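Local coordinates for protein lysyl-trna-dependent l-ysyl-phosphatidylgycerol synthase (Bacillus licheniformis, PDB 4V36) that probably transfers lysine from lysyl-tRNA to phosphatidylglycerol in the membrane, a lipid modification linked to bacterial resistance, at residues E24-N29 / D47-I52; D122-T127 / W247-G252; R142-G147 / F241-Q246; A279-N284 / T322-T327. All coordinates share one frame; numbering follows the deposited sequence.

Interaction 1: residues E24-N29 / D47-I52; sequences EEKGGN and DGNALI
With CG beside the backbone N (chi1 -60°) and a bend at chi2 (-61°), the side chain of Lys26 turns toward Asn49, and a fully extended run from there to NZ carries it past the backbone of that residue and of Gly48. The aliphatic chain travels backward along the other segment. CB lies 3.9 Å from Asn49 O, CD lies 4.1 Å from Asn49 CA, and CE ends 3.7 Å from Gly48 O. The side chain of Asn49 slants across the lysine, which brings NZ within 3.6 Å of Asn49 CG.

The contact joins the end of helix 16-25, just beyond which Lys26 lies, to the loop between the antiparallel strands 41-44 and 50-57. Gly48 takes up a positive phi in this turn, and Ser45 OG is hydrogen-bonded to Ala50 N as the second strand begins. Deeper down the same helix and strand meet through Leu51, which packs on Leu19 and Phe22, so the lysine extends an apolar helix-on-sheet interface out to the surface.

The nearest carboxylate across the contact, Asp47 OD2, stays 6.6 Å from Lys26 NZ and is hydrogen-bonded to Ser73 OG. The opposite charges are too far apart for a salt bridge and may exert no more than a mild attraction. The chemistry is therefore chiefly that of methylenes laid over peptide groups, with the ammonium carried to the polar edge of the turn.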
loop_
_atom_site.group_PDB
_atom_site.type_symbol
_atom_site.label_atom_id
_atom_site.label_comp_id
_atom_site.label_asym_id
_atom_site.label_seq_id
_atom_site.Cartn_x
_atom_site.Cartn_y
_atom_site.Cartn_z
ATOM N N GLU A 24 7.858 10.283 -12.702
ATOM C CA GLU A 24 8.963 11.155 -12.329
ATOM C C GLU A 24 8.846 12.530 -12.984
ATOM O O GLU A 24 9.448 13.497 -12.520
ATOM C CB GLU A 24 10.304 10.508 -12.689
ATOM C CG GLU A 24 10.507 10.256 -14.174
ATOM C CD GLU A 24 11.840 9.596 -14.471
ATOM O OE1 GLU A 24 12.531 9.191 -13.512
ATOM O OE2 GLU A 24 12.198 9.482 -15.662
ATOM N N GLU A 25 8.061 12.619 -14.054
ATOM C CA GLU A 25 7.890 13.885 -14.760
ATOM C C GLU A 25 6.570 14.562 -14.401
ATOM O O GLU A 25 6.373 15.742 -14.688
ATOM C CB GLU A 25 7.970 13.674 -16.275
ATOM C CG GLU A 25 6.726 13.042 -16.884
ATOM C CD GLU A 25 6.864 12.794 -18.375
ATOM O OE1 GLU A 25 7.797 13.354 -18.989
ATOM O OE2 GLU A 25 6.042 12.035 -18.930
ATOM N N LYS A 26 5.665 13.816 -13.774
ATOM C CA LYS A 26 4.359 14.355 -13.410
ATOM C C LYS A 26 4.056 14.156 -11.927
ATOM O O LYS A 26 3.220 14.854 -11.356
ATOM C CB LYS A 26 3.256 13.712 -14.255
ATOM C CG LYS A 26 3.404 13.931 -15.754
ATOM C CD LYS A 26 3.362 15.406 -16.109
ATOM C CE LYS A 26 3.502 15.617 -17.608
ATOM N NZ LYS A 26 3.459 17.059 -17.975
ATOM N N GLY A 27 4.740 13.197 -11.311
ATOM C CA GLY A 27 4.522 12.892 -9.908
ATOM C C GLY A 27 3.518 11.772 -9.720
ATOM O O GLY A 27 2.821 11.387 -10.658
ATOM N N GLY A 28 3.445 11.245 -8.502
ATOM C CA GLY A 28 2.516 10.175 -8.190
ATOM C C GLY A 28 1.987 10.276 -6.773
ATOM O O GLY A 28 2.193 11.282 -6.096
ATOM N N ASN A 29 1.299 9.230 -6.325
ATOM C CA ASN A 29 0.782 9.187 -4.964
ATOM C C ASN A 29 1.278 7.956 -4.210
ATOM O O ASN A 29 2.349 7.426 -4.506
ATOM C CB ASN A 29 -0.750 9.223 -4.967
ATOM C CG ASN A 29 -1.360 8.070 -5.740
ATOM O OD1 ASN A 29 -1.539 6.975 -5.206
ATOM N ND2 ASN A 29 -1.690 8.314 -7.002
ATOM N N ASP A 47 -4.649 15.133 -21.860
ATOM C CA ASP A 47 -3.666 16.151 -21.517
ATOM C C ASP A 47 -2.279 15.532 -21.359
ATOM O O ASP A 47 -1.265 16.179 -21.620
ATOM C CB ASP A 47 -4.077 16.872 -20.231
ATOM C CG ASP A 47 -3.139 18.004 -19.870
ATOM O OD1 ASP A 47 -2.551 18.609 -20.791
ATOM O OD2 ASP A 47 -2.992 18.290 -18.664
ATOM N N GLY A 48 -2.246 14.273 -20.932
ATOM C CA GLY A 48 -0.995 13.563 -20.746
ATOM C C GLY A 48 -0.317 13.909 -19.435
ATOM O O GLY A 48 0.871 13.644 -19.249
ATOM N N ASN A 49 -1.076 14.506 -18.521
ATOM C CA ASN A 49 -0.536 14.926 -17.233
ATOM C C ASN A 49 -1.088 14.117 -16.063
ATOM O O ASN A 49 -0.595 14.226 -14.940
ATOM C CB ASN A 49 -0.816 16.413 -17.002
ATOM C CG ASN A 49 -0.122 17.305 -18.015
ATOM O OD1 ASN A 49 0.281 16.853 -19.087
ATOM N ND2 ASN A 49 0.017 18.582 -17.680
ATOM N N ALA A 50 -2.109 13.307 -16.326
ATOM C CA ALA A 50 -2.760 12.537 -15.270
ATOM C C ALA A 50 -2.958 11.076 -15.666
ATOM O O ALA A 50 -3.012 10.745 -16.851
ATOM C CB ALA A 50 -4.090 13.171 -14.906
ATOM N N LEU A 51 -3.073 10.206 -14.666
ATOM C CA LEU A 51 -3.177 8.771 -14.909
ATOM C C LEU A 51 -4.089 8.060 -13.911
ATOM O O LEU A 51 -4.007 8.289 -12.705
ATOM C CB LEU A 51 -1.786 8.133 -14.872
ATOM C CG LEU A 51 -1.736 6.605 -14.895
ATOM C CD1 LEU A 51 -2.283 6.065 -16.207
ATOM C CD2 LEU A 51 -0.320 6.112 -14.655
ATOM N N ILE A 52 -4.952 7.192 -14.426
ATOM C CA ILE A 52 -5.809 6.364 -13.587
ATOM C C ILE A 52 -5.476 4.883 -13.756
ATOM O O ILE A 52 -5.523 4.348 -14.864
ATOM C CB ILE A 52 -7.301 6.591 -13.901
ATOM C CG1 ILE A 52 -7.776 7.912 -13.295
ATOM C CG2 ILE A 52 -8.143 5.440 -13.367
ATOM C CD1 ILE A 52 -9.260 8.159 -13.463
#

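Interaction 2: residues D122-T127 / W247-G252; sequences DLDTFT and WGKEQG
Lys249 reaches from the last turn of its helix over the backbone of Leu123 and Asp124. Its CD passes 3.4 Å from Leu123 O, and a bend at chi4 (60°) then tips the ammonium toward the next residue. There NZ donates a weak hydrogen bond to Asp124 O at 3.3 Å and forms a long salt bridge of 3.6 Å with Asp124 OD1. Backbone and carboxylate oxygen of one residue thus share the same ammonium, at the exposed edge of the contact. On the buried edge, Leu123 CD1 packs 3.9 Å from Gly248 C, an approach permitted because the glycine has no side chain pointing into the loop.

Both partners are held by local turns. Asp122 OD1 accepts from Asp124 N at 3.0 Å, an Asx turn that shapes the loop as it leaves the strand. A Schellman motif, with Gly252 at positive phi as its C-prime residue, closes the helix just beyond Lys249.

The loop follows strand 111-122, and a backbone hydrogen bond between Leu123 and Thr254 ties it to the chain entering the adjacent strand 255-261. Trp247, on the far side of helix 236-251, packs against strand 149-153.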
loop_
_atom_site.group_PDB
_atom_site.type_symbol
_atom_site.label_atom_id
_atom_site.label_comp_id
_atom_site.label_asym_id
_atom_site.label_seq_id
_atom_site.Cartn_x
_atom_site.Cartn_y
_atom_site.Cartn_z
ATOM N N ASP A 122 6.035 10.441 12.380
ATOM C CA ASP A 122 6.992 11.538 12.289
ATOM C C ASP A 122 8.386 11.037 12.656
ATOM O O ASP A 122 8.646 10.691 13.807
ATOM C CB ASP A 122 6.572 12.691 13.206
ATOM C CG ASP A 122 7.309 13.987 12.906
ATOM O OD1 ASP A 122 8.446 13.938 12.388
ATOM O OD2 ASP A 122 6.746 15.065 13.193
ATOM N N LEU A 123 9.282 11.005 11.672
ATOM C CA LEU A 123 10.621 10.461 11.872
ATOM C C LEU A 123 11.514 11.380 12.704
ATOM O O LEU A 123 12.470 10.924 13.331
ATOM C CB LEU A 123 11.285 10.182 10.521
ATOM C CG LEU A 123 10.645 9.075 9.680
ATOM C CD1 LEU A 123 11.412 8.874 8.383
ATOM C CD2 LEU A 123 10.574 7.780 10.473
ATOM N N ASP A 124 11.200 12.671 12.707
ATOM C CA ASP A 124 11.985 13.638 13.464
ATOM C C ASP A 124 11.725 13.532 14.961
ATOM O O ASP A 124 12.644 13.678 15.768
ATOM C CB ASP A 124 11.693 15.062 12.986
ATOM C CG ASP A 124 12.294 15.354 11.627
ATOM O OD1 ASP A 124 13.365 14.791 11.318
ATOM O OD2 ASP A 124 11.697 16.148 10.870
ATOM N N THR A 125 10.474 13.273 15.328
ATOM C CA THR A 125 10.090 13.234 16.735
ATOM C C THR A 125 9.986 11.813 17.280
ATOM O O THR A 125 9.725 11.619 18.468
ATOM C CB THR A 125 8.747 13.952 16.968
ATOM O OG1 THR A 125 7.742 13.377 16.125
ATOM C CG2 THR A 125 8.875 15.434 16.658
ATOM N N PHE A 126 10.189 10.820 16.422
ATOM C CA PHE A 126 10.165 9.433 16.873
ATOM C C PHE A 126 11.450 9.073 17.605
ATOM O O PHE A 126 12.541 9.466 17.195
ATOM C CB PHE A 126 9.954 8.470 15.702
ATOM C CG PHE A 126 10.130 7.024 16.074
ATOM C CD1 PHE A 126 9.129 6.342 16.749
ATOM C CD2 PHE A 126 11.299 6.349 15.761
ATOM C CE1 PHE A 126 9.290 5.014 17.099
ATOM C CE2 PHE A 126 11.465 5.020 16.109
ATOM C CZ PHE A 126 10.459 4.353 16.778
ATOM N N THR A 127 11.309 8.313 18.686
ATOM C CA THR A 127 12.457 7.839 19.446
ATOM C C THR A 127 12.071 6.640 20.303
ATOM O O THR A 127 10.891 6.405 20.559
ATOM C CB THR A 127 13.039 8.941 20.352
ATOM O OG1 THR A 127 14.190 8.441 21.042
ATOM C CG2 THR A 127 12.003 9.400 21.369
ATOM N N TRP A 247 17.022 4.571 9.670
ATOM C CA TRP A 247 17.591 4.780 8.345
ATOM C C TRP A 247 16.919 5.948 7.629
ATOM O O TRP A 247 17.586 6.757 6.985
ATOM C CB TRP A 247 17.467 3.505 7.509
ATOM C CG TRP A 247 17.982 3.647 6.111
ATOM C CD1 TRP A 247 19.267 3.463 5.688
ATOM C CD2 TRP A 247 17.222 3.998 4.950
ATOM N NE1 TRP A 247 19.352 3.679 4.333
ATOM C CE2 TRP A 247 18.112 4.008 3.857
ATOM C CE3 TRP A 247 15.876 4.303 4.727
ATOM C CZ2 TRP A 247 17.698 4.314 2.562
ATOM C CZ3 TRP A 247 15.468 4.607 3.442
ATOM C CH2 TRP A 247 16.376 4.610 2.376
ATOM N N GLY A 248 15.596 6.029 7.748
ATOM C CA GLY A 248 14.833 7.089 7.115
ATOM C C GLY A 248 15.185 8.462 7.654
ATOM O O GLY A 248 15.301 9.426 6.897
ATOM N N LYS A 249 15.354 8.550 8.969
ATOM C CA LYS A 249 15.741 9.799 9.612
ATOM C C LYS A 249 17.154 10.195 9.197
ATOM O O LYS A 249 17.460 11.376 9.040
ATOM C CB LYS A 249 15.649 9.669 11.135
ATOM C CG LYS A 249 16.003 10.935 11.900
ATOM C CD LYS A 249 15.907 10.713 13.401
ATOM C CE LYS A 249 16.248 11.977 14.173
ATOM N NZ LYS A 249 15.321 13.094 13.842
ATOM N N GLU A 250 18.005 9.191 9.011
ATOM C CA GLU A 250 19.391 9.413 8.623
ATOM C C GLU A 250 19.497 9.933 7.192
ATOM O O GLU A 250 20.373 10.739 6.880
ATOM C CB GLU A 250 20.197 8.120 8.775
ATOM C CG GLU A 250 21.683 8.261 8.482
ATOM C CD GLU A 250 22.424 9.040 9.554
ATOM O OE1 GLU A 250 21.869 9.216 10.659
ATOM O OE2 GLU A 250 23.565 9.474 9.291
ATOM N N GLN A 251 18.602 9.471 6.326
ATOM C CA GLN A 251 18.622 9.874 4.925
ATOM C C GLN A 251 18.016 11.259 4.727
ATOM O O GLN A 251 18.262 11.913 3.715
ATOM C CB GLN A 251 17.883 8.850 4.061
ATOM C CG GLN A 251 18.547 7.484 4.019
ATOM C CD GLN A 251 19.944 7.531 3.435
ATOM O OE1 GLN A 251 20.221 8.304 2.516
ATOM N NE2 GLN A 251 20.838 6.706 3.970
ATOM N N GLY A 252 17.221 11.702 5.696
ATOM C CA GLY A 252 16.629 13.026 5.641
ATOM C C GLY A 252 15.137 13.017 5.373
ATOM O O GLY A 252 14.556 14.046 5.030
#

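Interaction 3: residues R142-G147 / F241-Q246; sequences RFEREG and FIYLFQ
Tyr243 extends its phenol across to the end of helix 134-145, where the hydroxyl fits between the side chains of Glu144 and Phe143. This is a helix-helix contact within what is, consistent with the family, a GNAT-type acyltransferase fold, and it is bridged by one long aromatic side chain: the closest CA atoms, those of Phe143 and Tyr243, are 10.2 Å apart.

Tyr243 OH donates a short hydrogen bond of 2.6 Å to Glu144 OE2, using the lone pair that faces away from the other carboxylate oxygen. With CG beside the backbone N (chi1 -74°) and a bend at chi2 (-69°), the glutamate swings its carboxylate out from its helix to the edge of the phenol, the two planes standing 59° apart. The bond satisfies the hydroxyl of a buried tyrosine with a residue that is itself exposed, and the acceptor's negative charge probably strengthens it.

Phe143 closes the other flank with its CB, 3.5 Å from Tyr243 OH and 4.3 Å from Tyr243 CE2, while its ring turns away to meet Tyr148 and Pro233. The same two helices also meet through Ile242, the residue before the tyrosine, which packs on Leu136 and Tyr140 earlier in helix 134-145. On the glutamate's side of the ring, OE2 lies in the ring plane at the edge, 3.3 Å from Tyr243 CE1.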
loop_
_atom_site.group_PDB
_atom_site.type_symbol
_atom_site.label_atom_id
_atom_site.label_comp_id
_atom_site.label_asym_id
_atom_site.label_seq_id
_atom_site.Cartn_x
_atom_site.Cartn_y
_atom_site.Cartn_z
ATOM N N ARG A 142 18.071 -5.941 22.099
ATOM C CA ARG A 142 18.239 -7.384 21.975
ATOM C C ARG A 142 18.754 -7.761 20.587
ATOM O O ARG A 142 19.671 -8.573 20.456
ATOM C CB ARG A 142 16.923 -8.104 22.270
ATOM C CG ARG A 142 16.970 -9.608 22.050
ATOM C CD ARG A 142 15.815 -10.304 22.753
ATOM N NE ARG A 142 14.526 -9.686 22.452
ATOM C CZ ARG A 142 13.729 -10.059 21.456
ATOM N NH1 ARG A 142 14.085 -11.054 20.655
ATOM N NH2 ARG A 142 12.574 -9.437 21.261
ATOM N N PHE A 143 18.163 -7.164 19.556
ATOM C CA PHE A 143 18.609 -7.386 18.186
ATOM C C PHE A 143 20.030 -6.866 17.987
ATOM O O PHE A 143 20.825 -7.465 17.264
ATOM C CB PHE A 143 17.654 -6.719 17.191
ATOM C CG PHE A 143 16.476 -7.574 16.812
ATOM C CD1 PHE A 143 15.376 -7.677 17.648
ATOM C CD2 PHE A 143 16.467 -8.271 15.613
ATOM C CE1 PHE A 143 14.292 -8.462 17.300
ATOM C CE2 PHE A 143 15.386 -9.057 15.259
ATOM C CZ PHE A 143 14.297 -9.153 16.104
ATOM N N GLU A 144 20.342 -5.747 18.634
ATOM C CA GLU A 144 21.685 -5.181 18.575
ATOM C C GLU A 144 22.674 -6.064 19.326
ATOM O O GLU A 144 23.825 -6.207 18.917
ATOM C CB GLU A 144 21.703 -3.764 19.149
ATOM C CG GLU A 144 21.066 -2.719 18.250
ATOM C CD GLU A 144 21.873 -2.465 16.993
ATOM O OE1 GLU A 144 22.913 -1.779 17.082
ATOM O OE2 GLU A 144 21.469 -2.954 15.917
ATOM N N ARG A 145 22.216 -6.655 20.424
ATOM C CA ARG A 145 23.058 -7.523 21.239
ATOM C C ARG A 145 23.398 -8.808 20.496
ATOM O O ARG A 145 24.553 -9.232 20.464
ATOM C CB ARG A 145 22.367 -7.851 22.565
ATOM C CG ARG A 145 23.257 -8.555 23.578
ATOM C CD ARG A 145 22.469 -8.998 24.806
ATOM N NE ARG A 145 21.599 -7.942 25.319
ATOM C CZ ARG A 145 20.273 -7.961 25.240
ATOM N NH1 ARG A 145 19.655 -8.989 24.673
ATOM N NH2 ARG A 145 19.560 -6.956 25.732
ATOM N N GLU A 146 22.385 -9.420 19.890
ATOM C CA GLU A 146 22.556 -10.698 19.207
ATOM C C GLU A 146 23.243 -10.538 17.851
ATOM O O GLU A 146 23.480 -11.520 17.148
ATOM C CB GLU A 146 21.203 -11.392 19.041
ATOM C CG GLU A 146 20.534 -11.734 20.364
ATOM C CD GLU A 146 19.212 -12.455 20.188
ATOM O OE1 GLU A 146 18.892 -12.846 19.046
ATOM O OE2 GLU A 146 18.492 -12.631 21.193
ATOM N N GLY A 147 23.557 -9.297 17.490
ATOM C CA GLY A 147 24.400 -9.027 16.340
ATOM C C GLY A 147 23.710 -8.991 14.990
ATOM O O GLY A 147 24.303 -9.367 13.980
ATOM N N PHE A 241 10.837 -1.939 11.816
ATOM C CA PHE A 241 10.336 -0.571 11.741
ATOM C C PHE A 241 11.260 0.392 12.479
ATOM O O PHE A 241 11.426 1.539 12.067
ATOM C CB PHE A 241 8.916 -0.475 12.303
ATOM C CG PHE A 241 7.851 -0.897 11.333
ATOM C CD1 PHE A 241 7.666 -0.208 10.146
ATOM C CD2 PHE A 241 7.026 -1.974 11.610
ATOM C CE1 PHE A 241 6.687 -0.591 9.250
ATOM C CE2 PHE A 241 6.045 -2.362 10.719
ATOM C CZ PHE A 241 5.874 -1.670 9.537
ATOM N N ILE A 242 11.862 -0.079 13.566
ATOM C CA ILE A 242 12.823 0.726 14.312
ATOM C C ILE A 242 14.062 0.996 13.461
ATOM O O ILE A 242 14.527 2.133 13.370
ATOM C CB ILE A 242 13.236 0.042 15.630
ATOM C CG1 ILE A 242 12.051 -0.009 16.597
ATOM C CG2 ILE A 242 14.395 0.781 16.278
ATOM C CD1 ILE A 242 12.329 -0.800 17.858
ATOM N N TYR A 243 14.583 -0.053 12.832
ATOM C CA TYR A 243 15.720 0.088 11.928
ATOM C C TYR A 243 15.361 0.950 10.722
ATOM O O TYR A 243 16.172 1.754 10.261
ATOM C CB TYR A 243 16.217 -1.281 11.459
ATOM C CG TYR A 243 17.015 -2.043 12.494
ATOM C CD1 TYR A 243 18.210 -1.537 12.986
ATOM C CD2 TYR A 243 16.584 -3.277 12.962
ATOM C CE1 TYR A 243 18.947 -2.230 13.927
ATOM C CE2 TYR A 243 17.314 -3.980 13.903
ATOM C CZ TYR A 243 18.495 -3.452 14.381
ATOM O OH TYR A 243 19.224 -4.149 15.317
ATOM N N LEU A 244 14.143 0.779 10.215
ATOM C CA LEU A 244 13.664 1.564 9.080
ATOM C C LEU A 244 13.570 3.046 9.421
ATOM O O LEU A 244 13.992 3.897 8.639
ATOM C CB LEU A 244 12.302 1.057 8.609
ATOM C CG LEU A 244 12.300 -0.126 7.640
ATOM C CD1 LEU A 244 10.878 -0.576 7.348
ATOM C CD2 LEU A 244 13.021 0.244 6.356
ATOM N N PHE A 245 13.012 3.347 10.590
ATOM C CA PHE A 245 12.845 4.733 11.021
ATOM C C PHE A 245 14.197 5.394 11.276
ATOM O O PHE A 245 14.366 6.590 11.041
ATOM C CB PHE A 245 11.976 4.811 12.278
ATOM C CG PHE A 245 10.552 4.374 12.065
ATOM C CD1 PHE A 245 10.049 4.187 10.786
ATOM C CD2 PHE A 245 9.714 4.150 13.145
ATOM C CE1 PHE A 245 8.742 3.783 10.593
ATOM C CE2 PHE A 245 8.407 3.747 12.957
ATOM C CZ PHE A 245 7.919 3.565 11.679
ATOM N N GLN A 246 15.156 4.608 11.757
ATOM C CA GLN A 246 16.511 5.101 11.974
ATOM C C GLN A 246 17.172 5.457 10.649
ATOM O O GLN A 246 17.800 6.508 10.516
ATOM C CB GLN A 246 17.352 4.063 12.716
ATOM C CG GLN A 246 18.816 4.450 12.864
ATOM C CD GLN A 246 19.641 3.371 13.535
ATOM O OE1 GLN A 246 19.147 2.280 13.817
ATOM N NE2 GLN A 246 20.908 3.670 13.794
#

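Interaction 4: residues A279-N284 / T322-T327; sequences AAVIFN and TMILVT
Val281 is at the centre of the contact between two helices, 276-285 and 319-330, that pack side by side against the large mixed sheet of this GNAT-like fold. The tight part is small and wholly apolar. With CG1 anti to the backbone N (chi1 171°), the valine directs that methyl at the neighbouring helix, where it sits 3.5 Å from Met323 CB and 3.7 Å from Ile324 CD1. Its second methyl, CG2, lies 3.9 Å from Ile324 CG1, so the isoleucine's longer branch, although partly exposed, belongs to the tight cluster and runs across both arms of the fork. Such close side-chain packing accords with the approach of the backbones, 6.8 Å between Val281 CA and Ile324 CA.

Beneath, Met323 is buried and packs on Leu115 of the sheet, and Ile282 turns from the partner helix to meet Phe113. The outer side is looser: exposed Asn284 starts toward the partner helix but makes no close contact with 322-327.

Close by, Thr327 OG1 is hydrogen-bonded to Asn285 ND2, a polar link between the helices. Thr327 OG1 also donates a hydrogen bond of 2.7 Å to Met323 O from 36° above the carbonyl plane, while Thr327 N reaches the same oxygen from the opposite face.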
loop_
_atom_site.group_PDB
_atom_site.type_symbol
_atom_site.label_atom_id
_atom_site.label_comp_id
_atom_site.label_asym_id
_atom_site.label_seq_id
_atom_site.Cartn_x
_atom_site.Cartn_y
_atom_site.Cartn_z
ATOM N N ALA A 279 -21.781 -5.540 7.917
ATOM C CA ALA A 279 -20.975 -5.923 9.071
ATOM C C ALA A 279 -20.226 -7.228 8.819
ATOM O O ALA A 279 -19.030 -7.327 9.089
ATOM C CB ALA A 279 -21.850 -6.046 10.310
ATOM N N ALA A 280 -20.935 -8.222 8.294
ATOM C CA ALA A 280 -20.345 -9.529 8.025
ATOM C C ALA A 280 -19.243 -9.440 6.973
ATOM O O ALA A 280 -18.232 -10.137 7.056
ATOM C CB ALA A 280 -21.418 -10.511 7.584
ATOM N N VAL A 281 -19.445 -8.573 5.987
ATOM C CA VAL A 281 -18.481 -8.400 4.907
ATOM C C VAL A 281 -17.187 -7.762 5.407
ATOM O O VAL A 281 -16.091 -8.178 5.028
ATOM C CB VAL A 281 -19.069 -7.542 3.771
ATOM C CG1 VAL A 281 -17.994 -7.176 2.769
ATOM C CG2 VAL A 281 -20.204 -8.280 3.086
ATOM N N ILE A 282 -17.317 -6.760 6.270
ATOM C CA ILE A 282 -16.157 -6.035 6.778
ATOM C C ILE A 282 -15.272 -6.906 7.663
ATOM O O ILE A 282 -14.054 -6.932 7.490
ATOM C CB ILE A 282 -16.582 -4.786 7.563
ATOM C CG1 ILE A 282 -17.152 -3.741 6.607
ATOM C CG2 ILE A 282 -15.405 -4.205 8.330
ATOM C CD1 ILE A 282 -17.313 -2.387 7.226
ATOM N N PHE A 283 -15.879 -7.620 8.604
ATOM C CA PHE A 283 -15.120 -8.501 9.487
ATOM C C PHE A 283 -14.485 -9.648 8.702
ATOM O O PHE A 283 -13.448 -10.182 9.096
ATOM C CB PHE A 283 -16.009 -9.045 10.606
ATOM C CG PHE A 283 -16.307 -8.039 11.682
ATOM C CD1 PHE A 283 -15.345 -7.708 12.624
ATOM C CD2 PHE A 283 -17.545 -7.424 11.756
ATOM C CE1 PHE A 283 -15.613 -6.782 13.616
ATOM C CE2 PHE A 283 -17.820 -6.498 12.745
ATOM C CZ PHE A 283 -16.853 -6.176 13.676
ATOM N N ASN A 284 -15.113 -10.019 7.592
ATOM C CA ASN A 284 -14.523 -10.976 6.663
ATOM C C ASN A 284 -13.306 -10.372 5.978
ATOM O O ASN A 284 -12.333 -11.063 5.676
ATOM C CB ASN A 284 -15.548 -11.412 5.613
ATOM C CG ASN A 284 -14.949 -12.316 4.549
ATOM O OD1 ASN A 284 -14.423 -11.845 3.541
ATOM N ND2 ASN A 284 -15.031 -13.623 4.769
ATOM N N THR A 322 -19.910 -4.505 -3.175
ATOM C CA THR A 322 -18.741 -3.767 -3.641
ATOM C C THR A 322 -17.479 -4.148 -2.870
ATOM O O THR A 322 -16.418 -4.357 -3.460
ATOM C CB THR A 322 -18.965 -2.247 -3.523
ATOM O OG1 THR A 322 -20.093 -1.868 -4.322
ATOM C CG2 THR A 322 -17.735 -1.481 -3.989
ATOM N N MET A 323 -17.605 -4.245 -1.550
ATOM C CA MET A 323 -16.483 -4.615 -0.695
ATOM C C MET A 323 -15.996 -6.031 -0.985
ATOM O O MET A 323 -14.795 -6.298 -0.961
ATOM C CB MET A 323 -16.872 -4.489 0.778
ATOM C CG MET A 323 -17.045 -3.061 1.259
ATOM S SD MET A 323 -15.491 -2.147 1.241
ATOM C CE MET A 323 -14.493 -3.147 2.343
ATOM N N ILE A 324 -16.932 -6.933 -1.260
ATOM C CA ILE A 324 -16.598 -8.318 -1.579
ATOM C C ILE A 324 -15.832 -8.415 -2.896
ATOM O O ILE A 324 -14.834 -9.132 -2.994
ATOM C CB ILE A 324 -17.864 -9.197 -1.651
ATOM C CG1 ILE A 324 -18.440 -9.407 -0.252
ATOM C CG2 ILE A 324 -17.552 -10.544 -2.283
ATOM C CD1 ILE A 324 -17.505 -10.147 0.682
ATOM N N LEU A 325 -16.300 -7.685 -3.904
ATOM C CA LEU A 325 -15.656 -7.678 -5.214
ATOM C C LEU A 325 -14.215 -7.184 -5.124
ATOM O O LEU A 325 -13.317 -7.743 -5.754
ATOM C CB LEU A 325 -16.446 -6.811 -6.195
ATOM C CG LEU A 325 -17.899 -7.216 -6.453
ATOM C CD1 LEU A 325 -18.584 -6.206 -7.360
ATOM C CD2 LEU A 325 -17.975 -8.613 -7.050
ATOM N N VAL A 326 -14.005 -6.135 -4.335
ATOM C CA VAL A 326 -12.674 -5.573 -4.141
ATOM C C VAL A 326 -11.793 -6.533 -3.346
ATOM O O VAL A 326 -10.618 -6.717 -3.661
ATOM C CB VAL A 326 -12.739 -4.209 -3.420
ATOM C CG1 VAL A 326 -11.341 -3.699 -3.101
ATOM C CG2 VAL A 326 -13.494 -3.200 -4.269
ATOM N N THR A 327 -12.372 -7.149 -2.320
ATOM C CA THR A 327 -11.654 -8.120 -1.502
ATOM C C THR A 327 -11.163 -9.294 -2.344
ATOM O O THR A 327 -10.013 -9.718 -2.221
ATOM C CB THR A 327 -12.535 -8.650 -0.354
ATOM O OG1 THR A 327 -12.908 -7.565 0.505
ATOM C CG2 THR A 327 -11.787 -9.693 0.458
#

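Overall arrangement
Interactions 2 and 3 form one continuous region, sharing helix 236-251 with centres 14 Å apart. Rings and methyls join them: Phe126 CE2 lies 3.6 Å from Phe245 CD2, and Leu123 CD2 lies 3.6 Å from Phe245 CD1. From the same helix Phe241 packs on Met226, one of the residues lining the lysine amide pocket together with Asp224, Leu225 and Arg227 of strand 220-228. None of the four contacts itself contributes a pocket residue. Interaction 4 lies on the opposite side of the chain's centre from interaction 2, their centres 36 Å apart, and interaction 1 is 28 Å from interaction 2 and 31 Å from interaction 4, between centres. All four contacts involve elements that belong to, flank or connect strands of the one large mixed sheet.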